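Potential RNA-dependent RNA polymerase (Human picobirnavirus, PDB 5I62) catalyses template-directed RNA synthesis from ribonucleoside triphosphates, probably serving both transcription and replication of the viral double-stranded RNA genome. Local coordinates at residues 256-261 with 389-394; 349-354 with 362-367; 243-248 with 411-416; 67-72 with 418-423; 261-266 with 381-386. All coordinates share one frame; numbering follows the deposited sequence.

Contact 1: 256-261 with 389-394; sequences VVVCTD and QYVSKQ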
# COMPACT_ATOMS: atom_id res chain seq x y z
N VAL A 256 19.74 -17.54 -7.87
CA VAL A 256 18.65 -17.45 -6.92
C VAL A 256 17.69 -16.37 -7.39
O VAL A 256 18.02 -15.52 -8.23
CB VAL A 256 19.15 -17.15 -5.49
CG1 VAL A 256 20.02 -18.29 -4.96
CG2 VAL A 256 19.89 -15.82 -5.46
N VAL A 257 16.49 -16.40 -6.84
CA VAL A 257 15.58 -15.26 -6.86
C VAL A 257 15.74 -14.55 -5.53
O VAL A 257 15.85 -15.20 -4.48
CB VAL A 257 14.13 -15.73 -7.08
CG1 VAL A 257 13.16 -14.56 -6.98
CG2 VAL A 257 14.03 -16.43 -8.41
N VAL A 258 15.80 -13.22 -5.56
CA VAL A 258 15.93 -12.42 -4.35
C VAL A 258 14.63 -11.66 -4.11
O VAL A 258 14.15 -10.94 -4.99
CB VAL A 258 17.11 -11.44 -4.43
CG1 VAL A 258 17.15 -10.56 -3.17
CG2 VAL A 258 18.42 -12.19 -4.62
N CYS A 259 14.06 -11.82 -2.93
CA CYS A 259 12.88 -11.07 -2.50
C CYS A 259 13.37 -10.01 -1.52
O CYS A 259 13.83 -10.35 -0.42
CB CYS A 259 11.85 -11.97 -1.85
SG CYS A 259 11.44 -13.43 -2.84
N THR A 260 13.26 -8.75 -1.90
CA THR A 260 13.88 -7.68 -1.15
C THR A 260 12.92 -7.16 -0.09
O THR A 260 11.72 -7.39 -0.14
CB THR A 260 14.33 -6.55 -2.07
OG1 THR A 260 13.26 -6.21 -2.95
CG2 THR A 260 15.53 -7.00 -2.91
N ASP A 261 13.48 -6.40 0.85
CA ASP A 261 12.62 -5.75 1.82
C ASP A 261 13.30 -4.47 2.29
O ASP A 261 14.49 -4.49 2.61
CB ASP A 261 12.36 -6.69 2.98
CG ASP A 261 11.49 -6.06 4.04
OD1 ASP A 261 10.28 -6.24 4.06
OD2 ASP A 261 12.01 -5.25 4.82
N GLN A 389 15.85 -9.96 3.90
CA GLN A 389 15.85 -10.37 2.52
C GLN A 389 15.62 -11.88 2.48
O GLN A 389 15.93 -12.59 3.44
CB GLN A 389 17.17 -10.00 1.85
CG GLN A 389 17.70 -8.60 2.20
CD GLN A 389 16.70 -7.48 1.95
OE1 GLN A 389 16.20 -7.31 0.84
NE2 GLN A 389 16.44 -6.67 2.99
N TYR A 390 15.04 -12.36 1.39
CA TYR A 390 14.80 -13.78 1.23
C TYR A 390 15.31 -14.24 -0.12
O TYR A 390 15.16 -13.54 -1.13
CB TYR A 390 13.30 -14.13 1.38
CG TYR A 390 13.03 -15.61 1.16
CD1 TYR A 390 13.29 -16.54 2.16
CD2 TYR A 390 12.54 -16.07 -0.05
CE1 TYR A 390 13.06 -17.90 1.96
CE2 TYR A 390 12.30 -17.42 -0.27
CZ TYR A 390 12.55 -18.33 0.74
OH TYR A 390 12.31 -19.67 0.52
N VAL A 391 15.92 -15.42 -0.14
CA VAL A 391 16.64 -15.95 -1.30
C VAL A 391 16.28 -17.42 -1.48
O VAL A 391 16.23 -18.17 -0.50
CB VAL A 391 18.16 -15.76 -1.10
CG1 VAL A 391 18.92 -16.55 -2.07
CG2 VAL A 391 18.55 -14.30 -1.25
N SER A 392 16.02 -17.82 -2.72
CA SER A 392 15.74 -19.22 -3.03
C SER A 392 15.90 -19.42 -4.53
O SER A 392 15.70 -18.48 -5.31
CB SER A 392 14.33 -19.63 -2.55
OG SER A 392 13.91 -20.89 -3.05
N LYS A 393 16.24 -20.64 -4.94
CA LYS A 393 16.21 -20.98 -6.36
C LYS A 393 14.85 -21.49 -6.82
O LYS A 393 14.59 -21.47 -8.03
CB LYS A 393 17.26 -22.04 -6.71
CG LYS A 393 18.69 -21.60 -6.49
CD LYS A 393 19.68 -22.62 -7.02
CE LYS A 393 21.09 -22.25 -6.56
NZ LYS A 393 22.12 -23.19 -7.08
N GLN A 394 13.99 -21.95 -5.91
CA GLN A 394 12.74 -22.60 -6.30
C GLN A 394 11.47 -21.88 -5.84
O GLN A 394 10.39 -22.23 -6.32
CB GLN A 394 12.67 -24.04 -5.77
CG GLN A 394 13.88 -24.93 -6.07
CD GLN A 394 15.01 -24.73 -5.07
OE1 GLN A 394 14.85 -24.04 -4.04
NE2 GLN A 394 16.17 -25.33 -5.36
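Q389 sends its side chain along the end of strand 257-261 and grips D261 with both halves of its amide. CB starts loosely, 4.1 Å from C259 O, and the chain then folds back at CB-CG (chi2 -54°), which brings CD beside the D261 backbone. OE1 accepts from D261 N at 2.9 Å, the donor standing 31° out of the carbonyl plane, while the same oxygen lies 3.1 Å from T260 CA. NE2 donates to D261 O at 2.9 Å along a nearly straight line, within its own amide plane and onto a carbonyl lone pair; its second partner is N385 O. Glutamine suits this place because one planar group can imitate the next peptide of a strand.

Beyond it the two strands run antiparallel. C259 and Y390 form a hydrogen-bonded pair, with C259 N reaching Y390 O at 2.7 Å, and V257 with S392 forms another. V258 and V391 make the non-hydrogen-bonded pair between them, their CG2 methyls 4.0 Å apart and their side chains pointing the same way. On the face of C259, its SG lies at the edge of the Y390 ring, whose hydroxyl goes on to D395. Branched valines favour such extended backbone. The pairing makes 390-392 an outer strand of the four-stranded antiparallel palm sheet of RNA polymerases.

Contact 2: 349-354 with 362-367; sequences TLNPNS and VLTYPG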
# COMPACT_ATOMS: atom_id res chain seq x y z
N THR A 349 22.41 -7.87 -17.03
CA THR A 349 21.13 -7.28 -17.39
C THR A 349 20.05 -7.83 -16.47
O THR A 349 20.02 -9.02 -16.17
CB THR A 349 20.79 -7.59 -18.86
OG1 THR A 349 21.79 -7.00 -19.71
CG2 THR A 349 19.44 -7.03 -19.25
N LEU A 350 19.16 -6.94 -16.01
CA LEU A 350 18.05 -7.35 -15.18
C LEU A 350 17.14 -8.29 -15.97
O LEU A 350 16.79 -8.00 -17.11
CB LEU A 350 17.25 -6.13 -14.70
CG LEU A 350 16.05 -6.45 -13.80
CD1 LEU A 350 16.58 -7.04 -12.46
CD2 LEU A 350 15.16 -5.20 -13.58
N ASN A 351 16.77 -9.41 -15.37
CA ASN A 351 15.72 -10.22 -15.98
C ASN A 351 14.44 -9.40 -15.95
O ASN A 351 13.98 -9.03 -14.87
CB ASN A 351 15.55 -11.52 -15.21
CG ASN A 351 14.55 -12.47 -15.86
OD1 ASN A 351 13.46 -12.07 -16.28
ND2 ASN A 351 14.94 -13.75 -15.96
N PRO A 352 13.85 -9.06 -17.10
CA PRO A 352 12.72 -8.12 -17.11
C PRO A 352 11.45 -8.67 -16.48
O PRO A 352 10.52 -7.90 -16.22
CB PRO A 352 12.51 -7.82 -18.61
CG PRO A 352 13.01 -9.09 -19.29
CD PRO A 352 14.20 -9.53 -18.46
N ASN A 353 11.40 -9.98 -16.22
CA ASN A 353 10.27 -10.54 -15.47
C ASN A 353 10.39 -10.34 -13.97
O ASN A 353 9.49 -10.76 -13.23
CB ASN A 353 10.12 -12.01 -15.82
CG ASN A 353 9.92 -12.24 -17.31
OD1 ASN A 353 8.91 -11.80 -17.86
ND2 ASN A 353 10.86 -12.90 -17.95
N SER A 354 11.49 -9.75 -13.49
CA SER A 354 11.54 -9.22 -12.14
C SER A 354 10.40 -8.21 -11.96
O SER A 354 9.91 -7.62 -12.93
CB SER A 354 12.89 -8.55 -11.85
OG SER A 354 13.96 -9.46 -12.10
N VAL A 362 10.90 -8.40 -6.22
CA VAL A 362 11.41 -9.74 -6.43
C VAL A 362 12.16 -9.72 -7.76
O VAL A 362 11.66 -9.16 -8.74
CB VAL A 362 10.28 -10.80 -6.39
CG1 VAL A 362 9.21 -10.53 -7.46
CG2 VAL A 362 10.83 -12.18 -6.55
N LEU A 363 13.38 -10.24 -7.77
CA LEU A 363 14.21 -10.02 -8.95
C LEU A 363 15.26 -11.12 -9.11
O LEU A 363 15.60 -11.83 -8.16
CB LEU A 363 14.90 -8.64 -8.91
CG LEU A 363 16.13 -8.49 -8.01
CD1 LEU A 363 16.95 -7.27 -8.43
CD2 LEU A 363 15.72 -8.33 -6.54
N THR A 364 15.79 -11.21 -10.32
CA THR A 364 16.92 -12.09 -10.56
C THR A 364 17.75 -11.52 -11.70
O THR A 364 17.24 -10.79 -12.55
CB THR A 364 16.47 -13.54 -10.85
OG1 THR A 364 17.60 -14.42 -10.83
CG2 THR A 364 15.78 -13.62 -12.20
N TYR A 365 19.04 -11.82 -11.67
CA TYR A 365 19.95 -11.57 -12.78
C TYR A 365 21.17 -12.46 -12.58
O TYR A 365 21.38 -13.00 -11.50
CB TYR A 365 20.34 -10.08 -12.87
CG TYR A 365 21.05 -9.52 -11.64
CD1 TYR A 365 22.41 -9.75 -11.41
CD2 TYR A 365 20.36 -8.72 -10.73
CE1 TYR A 365 23.04 -9.22 -10.30
CE2 TYR A 365 20.98 -8.18 -9.62
CZ TYR A 365 22.32 -8.44 -9.40
OH TYR A 365 22.94 -7.91 -8.29
N PRO A 366 21.98 -12.65 -13.62
CA PRO A 366 23.13 -13.58 -13.49
C PRO A 366 24.07 -13.23 -12.35
O PRO A 366 24.60 -12.12 -12.30
CB PRO A 366 23.83 -13.43 -14.85
CG PRO A 366 22.68 -13.20 -15.79
CD PRO A 366 21.74 -12.27 -15.02
N GLY A 367 24.26 -14.17 -11.42
CA GLY A 367 25.16 -13.95 -10.29
C GLY A 367 24.60 -13.11 -9.16
O GLY A 367 25.35 -12.72 -8.27
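Two hydrogen bonds cross between 349-354 and 362-367, one to a hydroxyl and one to a carbonyl. S354 OG accepts from T364 N at 3.1 Å and donates to N351 O, which takes the backbone N of S354 as well. Two bonds thus fix the rotation of this small, buried hydroxyl, and serine is short enough for OG to sit 3.2 Å from L363 CA. At the other end of the same residue, T364 O accepts from N351 N, in the plane of that carbonyl, at 3.2 Å.

Bonds within 349-354 shape the chain for this. A type I turn runs from N351 to S354, with proline at its second position, where a fixed phi is well accommodated. N351 OD1 accepts from N353 N at 2.9 Å, an Asx turn, and N351 ND2 is taken by T250 OG1. The turn leads into the β-hairpin of strands 355-357 and 360-363, with a Gly-Asp-Asp sequence at its turn, the hallmark of polymerase motif C, so the contact joins the two outer ends of that hairpin.

Apolar contacts complete the interface. L350 crosses L363 at about a right angle, their CD1 atoms 4.1 Å apart, and the same methyl of L350 approaches the edge of the Y365 ring. CG anti to the backbone N (chi1 -179°) carries the L350 branch back to these partners, although its CB points away. T364 sets CG2 3.7 Å from N351 CB, while its OG1 bonds to V256 O. Y365 CB rests 3.5 Å from T349 O, and the neighbouring P366 CD lies by the same oxygen.

Contact 3: 243-248 with 411-416; sequences RITKMF and GMCVGV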
# COMPACT_ATOMS: atom_id res chain seq x y z
N ARG A 243 3.82 -13.17 -14.35
CA ARG A 243 5.20 -12.71 -14.46
C ARG A 243 6.13 -13.49 -13.53
O ARG A 243 7.28 -13.77 -13.89
CB ARG A 243 5.30 -11.22 -14.20
CG ARG A 243 6.68 -10.67 -14.57
CD ARG A 243 6.63 -9.27 -15.10
NE ARG A 243 5.75 -9.12 -16.26
CZ ARG A 243 5.42 -7.94 -16.78
NH1 ARG A 243 5.90 -6.82 -16.25
NH2 ARG A 243 4.60 -7.87 -17.83
N ILE A 244 5.66 -13.85 -12.32
CA ILE A 244 6.44 -14.74 -11.46
C ILE A 244 6.81 -16.01 -12.23
O ILE A 244 7.96 -16.48 -12.19
CB ILE A 244 5.67 -15.11 -10.18
CG1 ILE A 244 5.39 -13.88 -9.30
CG2 ILE A 244 6.42 -16.19 -9.39
CD1 ILE A 244 6.63 -13.25 -8.74
N THR A 245 5.82 -16.60 -12.90
CA THR A 245 6.04 -17.82 -13.68
C THR A 245 7.13 -17.60 -14.73
O THR A 245 8.04 -18.42 -14.87
CB THR A 245 4.73 -18.25 -14.35
OG1 THR A 245 3.66 -18.32 -13.39
CG2 THR A 245 4.90 -19.63 -15.01
N LYS A 246 7.05 -16.50 -15.48
CA LYS A 246 8.04 -16.22 -16.52
C LYS A 246 9.43 -16.01 -15.91
O LYS A 246 10.43 -16.41 -16.52
CB LYS A 246 7.62 -15.00 -17.33
CG LYS A 246 6.39 -15.25 -18.21
CD LYS A 246 6.62 -16.54 -19.02
CE LYS A 246 5.33 -17.14 -19.56
NZ LYS A 246 4.71 -16.32 -20.64
N MET A 247 9.49 -15.41 -14.72
CA MET A 247 10.77 -15.22 -14.04
C MET A 247 11.42 -16.56 -13.73
O MET A 247 12.63 -16.75 -13.95
CB MET A 247 10.55 -14.39 -12.77
CG MET A 247 11.84 -14.07 -12.00
SD MET A 247 11.47 -13.40 -10.36
CE MET A 247 10.78 -14.87 -9.59
N PHE A 248 10.63 -17.53 -13.26
CA PHE A 248 11.18 -18.85 -13.02
C PHE A 248 11.56 -19.55 -14.33
O PHE A 248 12.57 -20.26 -14.38
CB PHE A 248 10.20 -19.70 -12.22
CG PHE A 248 10.26 -19.43 -10.74
CD1 PHE A 248 11.41 -19.73 -10.03
CD2 PHE A 248 9.19 -18.86 -10.08
CE1 PHE A 248 11.48 -19.48 -8.66
CE2 PHE A 248 9.26 -18.62 -8.71
CZ PHE A 248 10.41 -18.92 -8.01
N GLY A 411 -0.54 -24.09 -15.42
CA GLY A 411 0.75 -23.60 -15.84
C GLY A 411 1.24 -22.33 -15.16
O GLY A 411 2.34 -21.87 -15.49
N MET A 412 0.48 -21.75 -14.24
CA MET A 412 0.90 -20.51 -13.59
C MET A 412 1.38 -20.78 -12.17
O MET A 412 0.74 -21.54 -11.43
CB MET A 412 -0.24 -19.49 -13.57
CG MET A 412 -0.74 -19.07 -14.95
SD MET A 412 0.57 -18.31 -15.93
CE MET A 412 -0.19 -18.32 -17.56
N CYS A 413 2.46 -20.11 -11.76
CA CYS A 413 2.92 -20.16 -10.37
C CYS A 413 2.04 -19.22 -9.54
O CYS A 413 2.42 -18.09 -9.23
CB CYS A 413 4.39 -19.75 -10.25
SG CYS A 413 5.57 -20.85 -11.09
N VAL A 414 0.86 -19.73 -9.18
CA VAL A 414 -0.14 -18.90 -8.50
C VAL A 414 0.33 -18.52 -7.09
O VAL A 414 1.05 -19.26 -6.43
CB VAL A 414 -1.50 -19.61 -8.45
CG1 VAL A 414 -2.07 -19.77 -9.85
CG2 VAL A 414 -1.36 -20.97 -7.78
N GLY A 415 -0.13 -17.36 -6.62
CA GLY A 415 0.30 -16.86 -5.32
C GLY A 415 -0.57 -17.41 -4.20
O GLY A 415 -1.79 -17.34 -4.25
N VAL A 416 0.08 -17.95 -3.18
CA VAL A 416 -0.60 -18.55 -2.05
C VAL A 416 -0.56 -17.57 -0.89
O VAL A 416 0.52 -17.20 -0.41
CB VAL A 416 0.02 -19.90 -1.66
CG1 VAL A 416 -0.71 -20.48 -0.43
CG2 VAL A 416 -0.03 -20.88 -2.84
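T245 faces the loop 411-416 with its two branches turned to different atoms: OG1 to the backbone N of C413, CG2 to the carbonyl of G411. The hydroxyl accepts from C413 N at 2.7 Å with an N-H...O angle of 166°. Its rotamer (chi1 -51°) lays OG1 beside the helix backbone, where it also bonds to D241 O one turn earlier. A threonine serves well on such a helix, because the hydroxyl can satisfy a carbonyl of its own helix while holding a foreign amide, and the methyl, CG2, rests against the carbonyl oxygen of G411, 3.4 Å away.

C413 points its side chain back at the helix. CB lies 3.5 Å from T245 OG1 and 4.2 Å from I244 CG2, and SG reaches the F248 ring obliquely, 5.3 Å from its centroid, a sulfur-aromatic contact. M247 CE lies over one face of that ring, toward its rim. In the fold, helix 237-250 leads into strand 257-261 of the palm sheet, and the loop follows the hairpin strands 395-398 and 401-404, which probably form motif E.

The loop bends sharply to meet the helix. C413 is the centre of an inverse gamma turn, closed by a weak bond from V414 N to M412 O. G411 has a positive phi, which favours glycine. M412 folds over at chi2 and leaves its SD 4.0 Å from T245 OG1. D241, whose backbone O takes the T245 hydroxyl, uses its side-chain OD2 to hold G415 N.

Contact 4: 67-72 with 418-423; sequences EFEDDL and STMRAL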
# COMPACT_ATOMS: atom_id res chain seq x y z
N GLU A 67 6.91 -22.93 6.20
CA GLU A 67 7.76 -21.89 6.76
C GLU A 67 7.15 -20.51 6.58
O GLU A 67 7.22 -19.67 7.48
CB GLU A 67 9.14 -21.90 6.11
CG GLU A 67 10.00 -23.08 6.44
CD GLU A 67 10.92 -23.43 5.28
OE1 GLU A 67 11.16 -24.64 5.03
OE2 GLU A 67 11.39 -22.49 4.58
N PHE A 68 6.60 -20.25 5.39
CA PHE A 68 5.92 -18.99 5.10
C PHE A 68 4.75 -18.78 6.04
O PHE A 68 4.60 -17.70 6.63
CB PHE A 68 5.48 -19.03 3.63
CG PHE A 68 4.47 -17.99 3.22
CD1 PHE A 68 4.87 -16.71 2.88
CD2 PHE A 68 3.14 -18.32 3.08
CE1 PHE A 68 3.95 -15.76 2.44
CE2 PHE A 68 2.21 -17.39 2.64
CZ PHE A 68 2.63 -16.10 2.32
N GLU A 69 3.93 -19.81 6.24
CA GLU A 69 2.81 -19.74 7.16
C GLU A 69 3.27 -19.52 8.60
O GLU A 69 2.70 -18.69 9.31
CB GLU A 69 1.98 -21.03 7.06
CG GLU A 69 1.16 -21.17 5.77
CD GLU A 69 -0.25 -20.61 5.93
OE1 GLU A 69 -0.46 -19.80 6.85
OE2 GLU A 69 -1.14 -20.99 5.13
N ASP A 70 4.28 -20.28 9.04
CA ASP A 70 4.85 -20.11 10.38
C ASP A 70 5.36 -18.69 10.59
O ASP A 70 5.17 -18.11 11.67
CB ASP A 70 5.99 -21.10 10.61
CG ASP A 70 5.51 -22.49 10.99
OD1 ASP A 70 4.30 -22.65 11.26
OD2 ASP A 70 6.35 -23.41 11.04
N ASP A 71 6.06 -18.15 9.60
CA ASP A 71 6.54 -16.77 9.67
C ASP A 71 5.39 -15.79 9.90
O ASP A 71 5.47 -14.92 10.78
CB ASP A 71 7.29 -16.43 8.39
CG ASP A 71 7.79 -15.00 8.37
OD1 ASP A 71 8.69 -14.66 9.17
OD2 ASP A 71 7.27 -14.21 7.56
N LEU A 72 4.31 -15.89 9.11
CA LEU A 72 3.23 -14.91 9.23
C LEU A 72 2.38 -15.17 10.47
O LEU A 72 1.76 -14.24 11.01
CB LEU A 72 2.37 -14.91 7.97
CG LEU A 72 3.11 -14.32 6.75
CD1 LEU A 72 2.29 -14.37 5.49
CD2 LEU A 72 3.48 -12.87 7.06
N SER A 418 -1.27 -16.61 3.07
CA SER A 418 -1.21 -17.35 4.32
C SER A 418 -2.60 -17.51 4.93
O SER A 418 -3.27 -16.52 5.20
CB SER A 418 -0.30 -16.64 5.31
OG SER A 418 -0.44 -17.19 6.60
N THR A 419 -3.01 -18.76 5.17
CA THR A 419 -4.25 -18.96 5.92
C THR A 419 -4.12 -18.45 7.34
O THR A 419 -5.11 -18.01 7.95
CB THR A 419 -4.66 -20.44 5.93
OG1 THR A 419 -3.59 -21.24 6.48
CG2 THR A 419 -4.98 -20.91 4.51
N MET A 420 -2.92 -18.53 7.92
CA MET A 420 -2.74 -18.03 9.28
C MET A 420 -2.94 -16.52 9.33
O MET A 420 -3.63 -16.00 10.22
CB MET A 420 -1.36 -18.41 9.84
CG MET A 420 -1.16 -19.92 10.07
SD MET A 420 -2.33 -20.64 11.25
CE MET A 420 -2.17 -19.55 12.63
N ARG A 421 -2.36 -15.80 8.38
CA ARG A 421 -2.60 -14.36 8.30
C ARG A 421 -4.08 -14.07 8.08
O ARG A 421 -4.64 -13.15 8.70
CB ARG A 421 -1.77 -13.74 7.18
CG ARG A 421 -1.91 -12.22 7.10
CD ARG A 421 -0.82 -11.67 6.20
NE ARG A 421 -0.74 -10.22 6.12
CZ ARG A 421 -0.13 -9.44 7.02
NH1 ARG A 421 0.42 -9.96 8.12
NH2 ARG A 421 -0.10 -8.13 6.83
N ALA A 422 -4.74 -14.86 7.22
CA ALA A 422 -6.17 -14.68 6.99
C ALA A 422 -6.95 -14.84 8.29
O ALA A 422 -7.82 -14.02 8.60
CB ALA A 422 -6.67 -15.67 5.94
N LEU A 423 -6.65 -15.89 9.06
CA LEU A 423 -7.38 -16.13 10.31
C LEU A 423 -7.24 -14.97 11.28
O LEU A 423 -8.21 -14.57 11.93
CB LEU A 423 -6.89 -17.41 10.97
CG LEU A 423 -7.40 -18.71 10.37
CD1 LEU A 423 -6.76 -19.88 11.11
CD2 LEU A 423 -8.93 -18.76 10.52
O HOH W 1 0.02 -12.30 9.73
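The N-terminus of helix 419-427 is capped by its own S418 and bound by E69 of helix 63-73. S418 OG accepts from R421 N at 3.0 Å, the standard N-cap bond, and donates to E69 OE1 at 2.6 Å, arriving 54° out of the carboxylate plane. The same OE1 receives M420 N on its syn lone pair at 3.0 Å. OE2 takes T419 OG1 at 2.8 Å and T419 N at 2.9 Å, from opposite faces of its plane. A bend at chi2 (-92°) turns the acid toward the helix end, where the first-turn amides and the helix dipole would probably favour its anionic form. Glutamate suits the site, being long enough to cross and having two oxygens for several donors.

Around this polar cluster, L72 CD1 presses tightly on S418 CB at 3.4 Å, and F68 meets S418 N with its ring edge. A water links L72 O to R421 NH1. E69 OE2 is also bonded by H457 NE2, and T419 OG1 by W51 NE1. The two helix segments run 27° from parallel, with helix 44-55 packing on both and helix 460-469 against 419-427.

Contact 5: 261-266 with 381-386; sequences DFSKFD and GLDMNL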
# COMPACT_ATOMS: atom_id res chain seq x y z
N ASP A 261 13.48 -6.40 0.85
CA ASP A 261 12.62 -5.75 1.82
C ASP A 261 13.30 -4.47 2.29
O ASP A 261 14.49 -4.49 2.61
CB ASP A 261 12.36 -6.69 2.98
CG ASP A 261 11.49 -6.06 4.04
OD1 ASP A 261 10.28 -6.24 4.06
OD2 ASP A 261 12.01 -5.25 4.82
N PHE A 262 12.54 -3.37 2.35
CA PHE A 262 13.00 -2.06 2.82
C PHE A 262 12.45 -1.77 4.22
O PHE A 262 11.31 -2.12 4.55
CB PHE A 262 12.58 -0.95 1.88
CG PHE A 262 13.31 -0.95 0.59
CD1 PHE A 262 14.59 -0.45 0.48
CD2 PHE A 262 12.68 -1.44 -0.53
CE1 PHE A 262 15.25 -0.43 -0.74
CE2 PHE A 262 13.31 -1.43 -1.74
CZ PHE A 262 14.61 -0.93 -1.86
N SER A 263 13.30 -1.20 5.07
CA SER A 263 12.85 -0.64 6.34
C SER A 263 12.50 0.82 6.09
O SER A 263 13.38 1.61 5.70
CB SER A 263 13.91 -0.76 7.43
OG SER A 263 14.16 -2.12 7.73
N LYS A 264 11.23 1.18 6.30
CA LYS A 264 10.82 2.58 6.26
C LYS A 264 11.16 3.23 4.92
O LYS A 264 11.83 4.26 4.84
CB LYS A 264 11.47 3.34 7.42
CG LYS A 264 10.96 2.90 8.80
CD LYS A 264 11.69 3.67 9.89
CE LYS A 264 10.89 3.74 11.17
NZ LYS A 264 10.41 2.41 11.59
N PHE A 265 10.73 2.57 3.84
CA PHE A 265 11.06 3.02 2.49
C PHE A 265 10.57 4.44 2.25
O PHE A 265 11.33 5.29 1.78
CB PHE A 265 10.45 2.07 1.46
CG PHE A 265 10.91 2.32 0.05
CD1 PHE A 265 12.24 2.51 -0.25
CD2 PHE A 265 9.99 2.35 -0.99
CE1 PHE A 265 12.66 2.72 -1.57
CE2 PHE A 265 10.40 2.55 -2.29
CZ PHE A 265 11.73 2.74 -2.58
N ASP A 266 9.29 4.71 2.56
CA ASP A 266 8.73 6.04 2.36
C ASP A 266 9.60 7.09 3.05
O ASP A 266 9.91 8.14 2.47
CB ASP A 266 7.31 6.12 2.93
CG ASP A 266 6.32 5.21 2.20
OD1 ASP A 266 6.70 4.54 1.22
OD2 ASP A 266 5.14 5.18 2.61
N GLY A 381 21.06 5.88 0.24
CA GLY A 381 20.42 6.35 1.45
C GLY A 381 19.22 5.54 1.88
O GLY A 381 18.41 6.05 2.66
N LEU A 382 19.09 4.31 1.41
CA LEU A 382 17.97 3.45 1.75
C LEU A 382 18.39 2.44 2.81
O LEU A 382 19.54 2.02 2.88
CB LEU A 382 17.43 2.75 0.51
CG LEU A 382 17.09 3.76 -0.58
CD1 LEU A 382 16.84 3.06 -1.92
CD2 LEU A 382 15.85 4.61 -0.13
N ASP A 383 17.43 2.04 3.63
CA ASP A 383 17.68 1.17 4.77
C ASP A 383 17.11 -0.21 4.48
O ASP A 383 15.96 -0.33 4.05
CB ASP A 383 17.06 1.75 6.04
CG ASP A 383 17.63 1.12 7.30
OD1 ASP A 383 18.83 0.78 7.32
OD2 ASP A 383 16.87 0.98 8.28
N MET A 384 17.92 -1.24 4.70
CA MET A 384 17.56 -2.63 4.50
C MET A 384 18.29 -3.46 5.55
O MET A 384 19.45 -3.19 5.88
CB MET A 384 17.93 -3.13 3.09
CG MET A 384 17.47 -2.26 1.92
SD MET A 384 18.11 -2.82 0.32
CE MET A 384 17.09 -4.26 -0.01
N ASN A 385 17.60 -4.44 6.09
CA ASN A 385 18.13 -5.38 7.08
C ASN A 385 18.36 -6.68 6.31
O ASN A 385 17.42 -7.30 5.81
CB ASN A 385 17.12 -5.48 8.24
CG ASN A 385 17.36 -6.60 9.22
OD1 ASN A 385 18.35 -7.31 9.18
ND2 ASN A 385 16.39 -6.77 10.12
N LEU A 386 19.63 -7.04 6.13
CA LEU A 386 19.96 -8.22 5.35
C LEU A 386 19.15 -9.43 5.81
O LEU A 386 18.79 -10.30 4.99
CB LEU A 386 21.46 -8.50 5.46
CG LEU A 386 21.94 -9.68 4.61
CD1 LEU A 386 21.44 -9.57 3.17
CD2 LEU A 386 23.45 -9.79 4.64
O HOH W 2 14.55 2.14 3.31
O HOH W 3 17.01 -1.84 9.23
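Between S263 and D383 the backbones start an antiparallel pair, but one of its two rungs is made by water. S263 N donates directly to D383 O at 3.0 Å, from 40° above the carbonyl plane rather than onto a lone pair. In place of the return bond, a water accepts from D383 N and donates to S263 O at 2.7 Å. Segment 261-266 has the Asp-x4-Asp pattern of polymerase motif A, at the C-terminal end of an inner strand of the palm sheet; the partner is the loop between helix 370-378 and strand 390-392, probably part of motif D.

Beneath the backbones lies an apolar layer. L382 divides its branches: CD1 lies 4.0 Å from F262 CE1, and CD2 is equally far from F265 CE1. A forked leucine fits where two rings must be met at once. The rings also pack on each other, F265 CD1 standing over one face of F262 near its rim, and H335 meets F262 edge-to-face. M384 runs alongside F262, its CG 3.7 Å from CD1 of the ring, and its flexible chain bends at chi3 (75°) so that CE approaches D261 O. Its SD makes an oblique Met-aromatic contact, 4.7 Å from the F262 ring centroid.

At the more open side the polar ends of S263 and D383 share a second water, which donates to D383 OD2 at 3.0 Å and lies 3.2 Å from S263 OG.

In the fold
Contacts 1, 2 and 5 are built round the palm. Strand 257-261 is shared: contact 1 pairs one edge with 390-392, the other edge pairs with 360-363 of contact 2 (centres 11 Å apart), and V256 O meets T364 OG1 at 2.9 Å. Contact 5 shares D261 with contact 1 (centres 16 Å apart) and brings M384 CE to Q389 OE1. Motifs A and C, bearing the family's catalytic aspartates, thus lie side by side. The helix of contact 3 packs on the V257 face of the sheet, M247 CE touching V257 CG1 at 3.5 Å. Contact 4, its centre about 27 Å from that of contact 2, joins helices 419-427 and 63-73; V416 O of contact 3 touches its F68 CE2.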